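Side-chain contacts in glutathione S-transferase (Rhodospirillum rubrum F11, PDB 4O7H), which probably catalyses the conjugation of glutathione to electrophilic substrates, combining a thioredoxin-like N-terminal domain with a helical C-terminal domain: residues E108-V111 against R112-L116; R37-S40 against F41-M44; A187-W190 against Y191-V194. All coordinates share one frame; numbering follows the deposited sequence.

Interaction 1 of 3, residues E108-V111 against R112-L116; sequences EPLV and REKLL
V111 O takes two backbone N-H groups, from L115 and from L116, where helix 85-119 widens into a pi-type turn. The bond from L116 N is 2.8 Å long and nearly straight at the hydrogen, 170°. L115 N, 2.9 Å from V111 O, approaches from above the carbonyl plane. Just before it the bonds are regular i to i+4: E108 O, P109 O and L110 O accept from R112 N, E113 N and K114 N. P109 N, being a proline nitrogen, gives no bond to the preceding turn, and the helix kinks there.

Apolar contact is light. V111 CG2 meets L115 CD1 at 4.3 Å, and both residues turn to helix 161-175, against L172 and Y175.

Among the charged groups, R112 CG lies anti to the backbone N (chi1 -175°), and the chain bends at chi3. This brings the guanidinium back over the preceding turn, with E108 O and P109 CA over one face. R112 NH2 donates to Q129 OE1 of helix 127-150. K114 NZ reaches D178 in a salt bridge. E113 OE1 pairs with K117. E113 OE2 closes a salt bridge with R112, at the guanidinium edge and in its plane, its anti side taking R112 NE at 2.6 Å.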
loop_
_atom_site.group_PDB
_atom_site.type_symbol
_atom_site.label_atom_id
_atom_site.label_comp_id
_atom_site.label_asym_id
_atom_site.label_seq_id
_atom_site.Cartn_x
_atom_site.Cartn_y
_atom_site.Cartn_z
ATOM N N GLU A 108 9.437 -3.720 -8.705
ATOM C CA GLU A 108 10.590 -3.614 -7.826
ATOM C C GLU A 108 11.827 -4.268 -8.399
ATOM O O GLU A 108 12.832 -3.596 -8.504
ATOM C CB GLU A 108 10.319 -4.180 -6.434
ATOM C CG GLU A 108 9.630 -3.190 -5.550
ATOM C CD GLU A 108 9.482 -3.649 -4.101
ATOM O OE1 GLU A 108 9.805 -4.799 -3.775
ATOM O OE2 GLU A 108 9.007 -2.827 -3.320
ATOM N N PRO A 109 11.752 -5.553 -8.778
ATOM C CA PRO A 109 12.998 -6.118 -9.303
ATOM C C PRO A 109 13.462 -5.486 -10.624
ATOM O O PRO A 109 14.639 -5.201 -10.798
ATOM C CB PRO A 109 12.668 -7.569 -9.487
ATOM C CG PRO A 109 11.181 -7.678 -9.536
ATOM C CD PRO A 109 10.736 -6.588 -8.603
ATOM N N LEU A 110 12.563 -5.216 -11.552
ATOM C CA LEU A 110 13.049 -4.731 -12.865
ATOM C C LEU A 110 13.537 -3.303 -12.793
ATOM O O LEU A 110 14.522 -2.934 -13.402
ATOM C CB LEU A 110 11.994 -4.939 -13.931
ATOM C CG LEU A 110 11.697 -6.399 -14.288
ATOM C CD1 LEU A 110 10.509 -6.577 -15.197
ATOM C CD2 LEU A 110 12.898 -7.108 -14.956
ATOM N N VAL A 111 12.807 -2.446 -12.091
ATOM C CA VAL A 111 13.232 -1.072 -11.964
ATOM C C VAL A 111 14.572 -0.958 -11.208
ATOM O O VAL A 111 15.457 -0.206 -11.610
ATOM C CB VAL A 111 12.150 -0.169 -11.301
ATOM C CG1 VAL A 111 12.686 1.201 -10.967
ATOM C CG2 VAL A 111 10.975 -0.080 -12.215
ATOM N N ARG A 112 14.702 -1.732 -10.140
ATOM C CA ARG A 112 15.887 -1.640 -9.312
ATOM C C ARG A 112 17.083 -2.093 -10.182
ATOM O O ARG A 112 18.079 -1.383 -10.295
ATOM C CB ARG A 112 15.782 -2.517 -8.059
ATOM C CG ARG A 112 16.978 -2.348 -7.118
ATOM C CD ARG A 112 16.935 -3.345 -5.968
ATOM N NE ARG A 112 16.804 -4.704 -6.446
ATOM C CZ ARG A 112 15.761 -5.489 -6.239
ATOM N NH1 ARG A 112 14.703 -5.052 -5.532
ATOM N NH2 ARG A 112 15.766 -6.708 -6.770
ATOM N N GLU A 113 16.935 -3.268 -10.770
ATOM C CA GLU A 113 18.054 -3.938 -11.429
ATOM C C GLU A 113 18.430 -3.298 -12.748
ATOM O O GLU A 113 19.624 -3.187 -13.078
ATOM C CB GLU A 113 17.763 -5.421 -11.616
ATOM C CG GLU A 113 17.519 -6.191 -10.317
ATOM C CD GLU A 113 18.652 -6.047 -9.323
ATOM O OE1 GLU A 113 19.839 -6.018 -9.750
ATOM O OE2 GLU A 113 18.375 -5.960 -8.110
ATOM N N LYS A 114 17.445 -2.845 -13.507
ATOM C CA LYS A 114 17.724 -2.315 -14.845
ATOM C C LYS A 114 17.747 -0.817 -14.979
ATOM O O LYS A 114 18.330 -0.284 -15.936
ATOM C CB LYS A 114 16.728 -2.898 -15.835
ATOM C CG LYS A 114 16.914 -4.397 -15.914
ATOM C CD LYS A 114 16.099 -5.008 -17.001
ATOM C CE LYS A 114 16.638 -4.628 -18.358
ATOM N NZ LYS A 114 15.941 -5.449 -19.380
ATOM N N LEU A 115 17.101 -0.104 -14.052
ATOM C CA LEU A 115 17.028 1.306 -14.163
ATOM C C LEU A 115 17.793 1.996 -13.047
ATOM O O LEU A 115 18.704 2.793 -13.327
ATOM C CB LEU A 115 15.570 1.759 -14.198
ATOM C CG LEU A 115 14.774 1.161 -15.343
ATOM C CD1 LEU A 115 13.350 1.699 -15.338
ATOM C CD2 LEU A 115 15.458 1.446 -16.686
ATOM N N LEU A 116 17.435 1.731 -11.796
ATOM C CA LEU A 116 18.056 2.435 -10.693
ATOM C C LEU A 116 19.557 2.137 -10.653
ATOM O O LEU A 116 20.343 3.042 -10.464
ATOM C CB LEU A 116 17.413 2.087 -9.334
ATOM C CG LEU A 116 18.088 2.864 -8.182
ATOM C CD1 LEU A 116 17.942 4.374 -8.339
ATOM C CD2 LEU A 116 17.576 2.409 -6.824
#

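Interaction 2 of 3, residues R37-S40 against F41-M44; sequences RNES and FLAM
N38 and F41 meet at the start of helix 39-44, where their side chains cross at about a right angle. N38 ND2 lies 3.7 Å from F41 CB, and the amide and ring planes are 43° apart.

The polar contacts centre on N38. Its CG is anti to the backbone N (chi1 171°), which brings OD1 over the first turn. N38 OD1 accepts two weak bonds, from S40 N at 3.0 Å and from F41 N at 3.3 Å. This is a side-chain N-cap: the amide oxygen serves N-H groups that have no helical carbonyl before them. The helix is the short one that precedes strand 52-54 in the thioredoxin-like N-terminal domain. The other end of the amide is also held, since ND2 bonds to E32. Backbone pairing begins at N38 O, which accepts from L42 N at 3.0 Å, almost straight at 170°. E39 O and S40 O then accept from A43 N and M44 N.

The apolar contacts reach the sheet. F41, which is buried, and M44 both touch V52 of strand 52-54; F41 also touches V50, and M44 touches V54.

A van der Waals approach lies in the first turn, where L42 CD1 comes within 4.1 Å of E39 OE1.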
loop_
_atom_site.group_PDB
_atom_site.type_symbol
_atom_site.label_atom_id
_atom_site.label_comp_id
_atom_site.label_asym_id
_atom_site.label_seq_id
_atom_site.Cartn_x
_atom_site.Cartn_y
_atom_site.Cartn_z
ATOM N N ARG A 37 20.660 11.576 -0.064
ATOM C CA ARG A 37 20.115 12.093 1.191
ATOM C C ARG A 37 20.032 13.624 1.149
ATOM O O ARG A 37 20.919 14.302 0.643
ATOM C CB ARG A 37 20.942 11.587 2.389
ATOM N N ASN A 38 18.898 14.162 1.609
ATOM C CA ASN A 38 18.636 15.602 1.577
ATOM C C ASN A 38 17.817 15.917 2.817
ATOM O O ASN A 38 16.626 15.574 2.919
ATOM C CB ASN A 38 17.885 15.989 0.309
ATOM C CG ASN A 38 17.385 17.423 0.295
ATOM O OD1 ASN A 38 17.536 18.186 1.252
ATOM N ND2 ASN A 38 16.754 17.798 -0.807
ATOM N N GLU A 39 18.475 16.500 3.817
ATOM C CA GLU A 39 17.823 16.660 5.100
ATOM C C GLU A 39 16.605 17.553 4.976
ATOM O O GLU A 39 15.681 17.387 5.736
ATOM C CB GLU A 39 18.781 17.225 6.177
ATOM C CG GLU A 39 19.946 16.306 6.525
ATOM C CD GLU A 39 19.664 15.286 7.629
ATOM O OE1 GLU A 39 18.494 15.032 7.991
ATOM O OE2 GLU A 39 20.657 14.727 8.165
ATOM N N SER A 40 16.602 18.515 4.068
ATOM C CA SER A 40 15.442 19.400 3.924
ATOM C C SER A 40 14.222 18.592 3.382
ATOM O O SER A 40 13.075 18.827 3.774
ATOM C CB SER A 40 15.742 20.592 3.040
ATOM O OG SER A 40 16.676 21.459 3.697
ATOM N N PHE A 41 14.494 17.671 2.482
ATOM C CA PHE A 41 13.409 16.834 1.926
ATOM C C PHE A 41 12.865 15.904 3.001
ATOM O O PHE A 41 11.656 15.780 3.148
ATOM C CB PHE A 41 13.865 16.056 0.689
ATOM C CG PHE A 41 12.773 15.252 0.054
ATOM C CD1 PHE A 41 11.932 15.815 -0.846
ATOM C CD2 PHE A 41 12.594 13.920 0.376
ATOM C CE1 PHE A 41 10.898 15.087 -1.398
ATOM C CE2 PHE A 41 11.574 13.178 -0.209
ATOM C CZ PHE A 41 10.703 13.780 -1.034
ATOM N N LEU A 42 13.762 15.299 3.778
ATOM C CA LEU A 42 13.383 14.445 4.883
ATOM C C LEU A 42 12.577 15.190 5.914
ATOM O O LEU A 42 11.661 14.644 6.521
ATOM C CB LEU A 42 14.636 13.869 5.581
ATOM C CG LEU A 42 15.227 12.627 4.969
ATOM C CD1 LEU A 42 16.510 12.257 5.718
ATOM C CD2 LEU A 42 14.235 11.470 5.017
ATOM N N ALA A 43 12.919 16.470 6.150
ATOM C CA ALA A 43 12.150 17.270 7.072
ATOM C C ALA A 43 10.716 17.410 6.612
ATOM O O ALA A 43 9.820 17.425 7.416
ATOM C CB ALA A 43 12.770 18.665 7.276
ATOM N N MET A 44 10.512 17.525 5.305
ATOM C CA MET A 44 9.170 17.645 4.749
ATOM C C MET A 44 8.407 16.297 4.734
ATOM O O MET A 44 7.206 16.251 5.056
ATOM C CB MET A 44 9.289 18.179 3.322
ATOM C CG MET A 44 7.986 18.238 2.581
ATOM S SD MET A 44 8.159 18.889 0.921
ATOM C CE MET A 44 9.159 17.670 0.180
#

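Interaction 3 of 3, residues A187-W190 against Y191-V194; sequences AKEW and YALV
W190 and V194 lie side by side, one helical turn apart, with the valine methyl over the indole. V194 CG2 sits 4.1 Å from the centroid of the W190 five-membered ring, 27° off its normal. This is a CH-pi contact over the face. W190 CG is anti to the backbone N (chi1 158°), which lays the ring along the following turn, with CE3 3.9 Å from Y191 CB.

The backbone polar atoms are paired in alpha-helical fashion. A187 O accepts from Y191 N at 2.9 Å, nearly in line with the carbonyl. K188 O takes A192 N at the same length. E189 O takes L193 N, and W190 O takes V194 N at 3.1 Å in the carbonyl plane. A192 O accepts from S196 OG.

The side-chain donors find acceptors beyond these two turns. W190 NE1, on a buried ring, gives its hydrogen to D163 OD1. K188 NZ forms a salt bridge with E182 OE2 and a hydrogen bond to F222 O. An alanine in place of W190 would probably leave D163 without this donor and open a gap beside V194.

One side of helix 185-195 packs into the helical C-terminal domain. The indole reaches I144 and I148 of helix 127-150 and A166 and L170 of helix 161-175. Y191 stacks on W181, and V194 touches A167 of helix 161-175.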
loop_
_atom_site.group_PDB
_atom_site.type_symbol
_atom_site.label_atom_id
_atom_site.label_comp_id
_atom_site.label_asym_id
_atom_site.label_seq_id
_atom_site.Cartn_x
_atom_site.Cartn_y
_atom_site.Cartn_z
ATOM N N ALA A 187 -4.373 -6.605 -23.595
ATOM C CA ALA A 187 -3.645 -5.672 -22.667
ATOM C C ALA A 187 -2.875 -4.614 -23.429
ATOM O O ALA A 187 -2.893 -3.431 -23.055
ATOM C CB ALA A 187 -2.667 -6.406 -21.746
ATOM N N LYS A 188 -2.227 -5.021 -24.524
ATOM C CA LYS A 188 -1.532 -4.054 -25.352
ATOM C C LYS A 188 -2.446 -2.946 -25.878
ATOM O O LYS A 188 -2.111 -1.729 -25.842
ATOM C CB LYS A 188 -0.883 -4.790 -26.533
ATOM C CG LYS A 188 0.005 -3.865 -27.351
ATOM C CD LYS A 188 0.527 -4.522 -28.618
ATOM C CE LYS A 188 1.070 -3.425 -29.519
ATOM N NZ LYS A 188 1.554 -3.942 -30.833
ATOM N N GLU A 189 -3.618 -3.336 -26.357
ATOM C CA GLU A 189 -4.573 -2.358 -26.856
ATOM C C GLU A 189 -5.047 -1.400 -25.783
ATOM O O GLU A 189 -5.212 -0.241 -26.042
ATOM C CB GLU A 189 -5.757 -3.033 -27.560
ATOM C CG GLU A 189 -5.354 -3.513 -28.961
ATOM C CD GLU A 189 -4.415 -2.524 -29.701
ATOM O OE1 GLU A 189 -4.841 -1.360 -30.026
ATOM O OE2 GLU A 189 -3.207 -2.885 -29.941
ATOM N N TRP A 190 -5.289 -1.921 -24.582
ATOM C CA TRP A 190 -5.693 -1.097 -23.458
ATOM C C TRP A 190 -4.597 -0.106 -23.100
ATOM O O TRP A 190 -4.853 1.086 -22.888
ATOM C CB TRP A 190 -6.089 -1.984 -22.260
ATOM C CG TRP A 190 -5.988 -1.214 -20.916
ATOM C CD1 TRP A 190 -6.915 -0.449 -20.359
ATOM C CD2 TRP A 190 -4.867 -1.195 -20.034
ATOM N NE1 TRP A 190 -6.484 0.062 -19.160
ATOM C CE2 TRP A 190 -5.198 -0.369 -18.954
ATOM C CE3 TRP A 190 -3.609 -1.775 -20.078
ATOM C CZ2 TRP A 190 -4.297 -0.094 -17.936
ATOM C CZ3 TRP A 190 -2.703 -1.494 -19.096
ATOM C CH2 TRP A 190 -3.054 -0.673 -18.016
ATOM N N TYR A 191 -3.347 -0.568 -23.085
ATOM C CA TYR A 191 -2.238 0.334 -22.746
ATOM C C TYR A 191 -2.088 1.411 -23.799
ATOM O O TYR A 191 -1.800 2.534 -23.499
ATOM C CB TYR A 191 -0.934 -0.422 -22.539
ATOM C CG TYR A 191 0.247 0.441 -22.118
ATOM C CD1 TYR A 191 0.357 0.911 -20.823
ATOM C CD2 TYR A 191 1.172 0.854 -23.027
ATOM C CE1 TYR A 191 1.418 1.702 -20.445
ATOM C CE2 TYR A 191 2.241 1.630 -22.661
ATOM C CZ TYR A 191 2.363 2.056 -21.356
ATOM O OH TYR A 191 3.447 2.870 -20.991
ATOM N N ALA A 192 -2.268 1.057 -25.060
ATOM C CA ALA A 192 -2.208 2.066 -26.118
ATOM C C ALA A 192 -3.225 3.156 -25.937
ATOM O O ALA A 192 -2.943 4.308 -26.241
ATOM C CB ALA A 192 -2.405 1.361 -27.468
ATOM N N LEU A 193 -4.415 2.787 -25.460
ATOM C CA LEU A 193 -5.426 3.779 -25.163
ATOM C C LEU A 193 -5.019 4.689 -24.020
ATOM O O LEU A 193 -5.135 5.940 -24.137
ATOM C CB LEU A 193 -6.752 3.157 -24.847
ATOM C CG LEU A 193 -7.537 2.507 -25.965
ATOM C CD1 LEU A 193 -8.769 1.885 -25.309
ATOM C CD2 LEU A 193 -7.915 3.567 -26.972
ATOM N N VAL A 194 -4.424 4.120 -22.968
ATOM C CA VAL A 194 -4.035 4.994 -21.855
ATOM C C VAL A 194 -2.873 5.887 -22.251
ATOM O O VAL A 194 -2.851 7.084 -21.924
ATOM C CB VAL A 194 -3.705 4.182 -20.574
ATOM C CG1 VAL A 194 -3.237 5.139 -19.472
ATOM C CG2 VAL A 194 -4.924 3.365 -20.140
#

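In the fold
From the N terminus, interaction 2 (37-44) comes first, then interaction 1 (108-116), then interaction 3 (187-194). Each closes only a local turn, and the three follow in series without nesting or crossing. Interaction 2 packs helix 39-44 against strand 52-54 in the N-terminal domain. Interaction 1 lies near the end of helix 85-119, and interaction 3 on helix 185-195. Both pack on helices 127-150 and 161-175, which are shared neighbours, yet their nearest atoms are about 11 Å apart. Interactions 2 and 3 lie on opposite sides of the chain's centre, with centres about 38 Å apart.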